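Local coordinates for protein dermonecrotic toxin (Pasteurella multocida, PDB 2EBF) that acts as a potent mitogenic, dermonecrotic and osteolytic toxin that induces bone resorption and is associated with severe progressive atrophic rhinitis in pigs, at residues Ile175-Ala178 with Val183-Ala186; Lys475-Lys480 with Pro511-Pro516. All blocks are in the same frame, centred on the assembly; numbering follows the deposited sequence.

In this C-terminal region of the toxin, contacts 1 and 2 follow one another along the chain but share one buried interior, with centres about 15 Å apart. They meet directly where F177 CZ of contact 1 packs 3.8 Å from Y478 CD2 of contact 2. Helix 312-333 lies against both: its M326 touches F177 and L477, and its R322 touches V183 and Y478. Helix 171-180 also serves each contact, carrying the first segment of contact 1 and offering D173 to T513 of contact 2. A bound glucose lies about 11 Å from the S185 side chain, and the phosphonate occupies a separate pocket around C626.

Contact 1. Residues Ile175-Ala178 with Val183-Ala186; sequences IRFA and VISA
F177 and I184 meet across the short connection that leaves the C-terminal end of helix 171-180, so this is a helix packed against its own exit loop. The phenyl group sets its CE2 atom 3.7 Å from I184 CD1, the end of the longer isoleucine branch. That methyl approaches the ring obliquely, and the two side chains cross at about a right angle. The ring gets there because CG lies anti to the backbone N (chi1 168°), which carries it from a CB that does not itself point at the loop. L323 and M326 of helix 312-333, together with Y474 of helix 473-490, pack round the same ring.

One residue further on, A178 brings its side chain and its carbonyl to the contact. Its CB rests 3.8 Å from I184 CG2, so the shorter branch of I184 meets the alanine methyl while CD1 turns mainly to the phenyl group. A178 O meets carbon: S185 CB is 3.4 Å away and I184 CB 3.7 Å. S185 OG turns instead to D181 O, with which it forms a hydrogen bond.

The loop is shaped by its own polar bonds. V183 to A186 form a type I turn in which A186 N donates to V183 O at 3.1 Å, while D181 OD1 accepts from both V183 N and I184 N, the first of these making an Asx turn. With no hydrogen bond crossing between 175-178 and 183-186, the chemistry implies a division of labour: D181 and the turn probably set the course of the chain, while the contact with the helix is mainly apolar, through I184, with S185 CB against A178 O.

Contact 2. Residues Lys475-Lys480 with Pro511-Pro516; sequences KSLYYK and PGTGRP
L477 lays one methyl, CD2, over the bend at G512 and T513, and this branch alone carries the side-chain contact. Its nearest partner is T513 CG2 at 3.7 Å, methyl against methyl, with the two side chains crossing at about a right angle. G512 CA follows at 4.3 Å; the glycine presents bare backbone to the leucine. With CG anti to the backbone N (chi1 176°), the leucine extends outward from the helix toward the loop. M326 and M330 of helix 312-333 touch L477 and T513 respectively, adding to the apolar surroundings.

Polar bonds surround the contact. G512 pairs through its backbone with I550. R515 NH1 is hydrogen-bonded to T333, while T513 O lies 3.1 Å above the plane of the R515 guanidinium, offset toward its rim, and is not hydrogen-bonded to it. One helical turn beyond L477, K480 NZ reaches T510 OG1 and N508 O, just ahead of the 511-516 loop.

Helix 473-490 joins strands 456-461 and 498-502, parallel members of one mixed sheet with strand 399-402 between them. The arrangement is thus that of a beta-alpha-beta crossover in an alpha/beta domain, its helix packed against a later loop.

Contact 1. Residues Ile175-Ala178 with Val183-Ala186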
# COMPACT_ATOMS: atom_id res chain seq x y z
N ILE A 175 -9.42 -2.77 2.87
CA ILE A 175 -10.82 -2.34 3.03
C ILE A 175 -11.05 -1.79 4.45
O ILE A 175 -11.66 -0.74 4.61
CB ILE A 175 -11.83 -3.47 2.70
CG1 ILE A 175 -11.85 -3.74 1.19
CG2 ILE A 175 -13.24 -3.14 3.25
CD1 ILE A 175 -12.57 -5.06 0.80
N ARG A 176 -10.55 -2.50 5.47
CA ARG A 176 -10.71 -2.03 6.85
C ARG A 176 -10.09 -0.64 7.05
O ARG A 176 -10.69 0.23 7.69
CB ARG A 176 -10.13 -3.03 7.85
CG ARG A 176 -10.77 -4.41 7.78
CD ARG A 176 -10.24 -5.29 8.89
NE ARG A 176 -11.06 -6.48 9.09
CZ ARG A 176 -10.73 -7.71 8.70
NH1 ARG A 176 -9.58 -7.94 8.08
NH2 ARG A 176 -11.55 -8.72 8.97
N PHE A 177 -8.89 -0.45 6.49
CA PHE A 177 -8.24 0.87 6.49
C PHE A 177 -9.12 1.94 5.84
O PHE A 177 -9.31 3.01 6.41
CB PHE A 177 -6.87 0.80 5.78
CG PHE A 177 -6.26 2.15 5.47
CD1 PHE A 177 -5.83 2.99 6.49
CD2 PHE A 177 -6.12 2.58 4.15
CE1 PHE A 177 -5.27 4.23 6.21
CE2 PHE A 177 -5.56 3.81 3.85
CZ PHE A 177 -5.13 4.65 4.89
N ALA A 178 -9.65 1.63 4.65
CA ALA A 178 -10.47 2.59 3.89
C ALA A 178 -11.71 2.99 4.67
O ALA A 178 -12.06 4.17 4.71
CB ALA A 178 -10.87 1.99 2.54
N VAL A 183 -10.83 10.47 5.42
CA VAL A 183 -10.95 11.02 4.08
C VAL A 183 -11.66 10.01 3.17
O VAL A 183 -12.72 10.31 2.63
CB VAL A 183 -9.57 11.44 3.51
CG1 VAL A 183 -9.68 11.82 2.03
CG2 VAL A 183 -8.99 12.58 4.34
N ILE A 184 -11.08 8.82 3.04
CA ILE A 184 -11.59 7.82 2.10
C ILE A 184 -13.06 7.47 2.36
O ILE A 184 -13.84 7.30 1.42
CB ILE A 184 -10.74 6.51 2.13
CG1 ILE A 184 -9.25 6.80 1.90
CG2 ILE A 184 -11.25 5.50 1.08
CD1 ILE A 184 -8.33 5.60 2.21
N SER A 185 -13.43 7.36 3.64
CA SER A 185 -14.78 6.92 3.97
C SER A 185 -15.82 8.04 4.02
O SER A 185 -16.99 7.78 4.30
CB SER A 185 -14.78 6.17 5.31
OG SER A 185 -14.54 7.08 6.38
N ALA A 186 -15.41 9.27 3.77
CA ALA A 186 -16.30 10.42 3.91
C ALA A 186 -16.99 10.76 2.59
O ALA A 186 -16.32 10.95 1.57
CB ALA A 186 -15.52 11.63 4.44

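Contact 2. Residues Lys475-Lys480 with Pro511-Pro516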
# COMPACT_ATOMS: atom_id res chain seq x y z
N LYS A 475 -5.19 3.79 11.28
CA LYS A 475 -4.62 5.14 11.13
C LYS A 475 -3.23 5.17 11.78
O LYS A 475 -2.28 5.72 11.21
CB LYS A 475 -5.55 6.18 11.77
CG LYS A 475 -4.97 7.61 11.80
CD LYS A 475 -5.81 8.52 12.66
CE LYS A 475 -5.04 9.73 13.12
NZ LYS A 475 -4.82 10.71 12.02
N SER A 476 -3.11 4.56 12.95
CA SER A 476 -1.83 4.48 13.66
C SER A 476 -0.77 3.73 12.83
O SER A 476 0.38 4.17 12.74
CB SER A 476 -2.00 3.80 15.02
OG SER A 476 -2.83 4.58 15.88
N LEU A 477 -1.17 2.62 12.22
CA LEU A 477 -0.28 1.82 11.37
C LEU A 477 0.17 2.59 10.12
O LEU A 477 1.35 2.54 9.75
CB LEU A 477 -0.97 0.51 10.95
CG LEU A 477 -0.25 -0.42 9.98
CD1 LEU A 477 1.07 -0.85 10.56
CD2 LEU A 477 -1.09 -1.65 9.67
N TYR A 478 -0.78 3.27 9.48
CA TYR A 478 -0.51 4.08 8.31
C TYR A 478 0.56 5.12 8.63
O TYR A 478 1.54 5.26 7.91
CB TYR A 478 -1.78 4.78 7.77
CG TYR A 478 -1.48 5.77 6.65
CD1 TYR A 478 -1.20 7.11 6.92
CD2 TYR A 478 -1.43 5.34 5.32
CE1 TYR A 478 -0.90 8.01 5.88
CE2 TYR A 478 -1.14 6.22 4.29
CZ TYR A 478 -0.87 7.55 4.58
OH TYR A 478 -0.58 8.42 3.54
N TYR A 479 0.34 5.86 9.72
CA TYR A 479 1.24 6.93 10.13
C TYR A 479 2.62 6.39 10.51
O TYR A 479 3.64 6.90 10.05
CB TYR A 479 0.60 7.71 11.28
CG TYR A 479 1.48 8.77 11.88
CD1 TYR A 479 1.78 9.93 11.17
CD2 TYR A 479 2.02 8.61 13.15
CE1 TYR A 479 2.59 10.91 11.72
CE2 TYR A 479 2.84 9.58 13.71
CZ TYR A 479 3.12 10.73 12.98
OH TYR A 479 3.94 11.70 13.53
N LYS A 480 2.65 5.33 11.31
CA LYS A 480 3.91 4.72 11.73
C LYS A 480 4.69 4.17 10.54
O LYS A 480 5.91 4.30 10.47
CB LYS A 480 3.64 3.60 12.73
CG LYS A 480 4.91 2.88 13.20
CD LYS A 480 4.53 1.78 14.17
CE LYS A 480 5.76 1.18 14.82
NZ LYS A 480 5.39 -0.02 15.64
N PRO A 511 0.32 -3.33 17.11
CA PRO A 511 -0.57 -4.19 16.32
C PRO A 511 -0.60 -3.88 14.82
O PRO A 511 -0.76 -2.72 14.42
CB PRO A 511 -1.94 -3.93 16.94
CG PRO A 511 -1.64 -3.60 18.36
CD PRO A 511 -0.41 -2.71 18.24
N GLY A 512 -0.45 -4.93 14.00
CA GLY A 512 -0.43 -4.77 12.53
C GLY A 512 -1.44 -5.66 11.84
O GLY A 512 -2.32 -6.25 12.48
N THR A 513 -1.33 -5.77 10.52
CA THR A 513 -2.38 -6.44 9.72
C THR A 513 -2.13 -7.94 9.65
O THR A 513 -1.41 -8.41 8.78
CB THR A 513 -2.48 -5.83 8.31
OG1 THR A 513 -1.16 -5.74 7.75
CG2 THR A 513 -3.10 -4.43 8.35
N GLY A 514 -2.73 -8.70 10.56
CA GLY A 514 -2.54 -10.15 10.59
C GLY A 514 -1.23 -10.57 11.25
O GLY A 514 -0.90 -11.75 11.29
N ARG A 515 -0.50 -9.58 11.78
CA ARG A 515 0.82 -9.81 12.36
C ARG A 515 1.29 -8.51 13.02
O ARG A 515 0.64 -7.49 12.91
CB ARG A 515 1.82 -10.25 11.28
CG ARG A 515 2.22 -9.12 10.33
CD ARG A 515 3.03 -9.61 9.15
NE ARG A 515 2.22 -10.45 8.28
CZ ARG A 515 1.40 -9.98 7.34
NH1 ARG A 515 1.28 -8.67 7.13
NH2 ARG A 515 0.70 -10.83 6.59
N PRO A 516 2.42 -8.56 13.75
CA PRO A 516 2.87 -7.30 14.34
C PRO A 516 3.42 -6.30 13.33
O PRO A 516 3.93 -6.69 12.27
CB PRO A 516 3.97 -7.75 15.32
CG PRO A 516 3.81 -9.27 15.46
CD PRO A 516 3.28 -9.69 14.12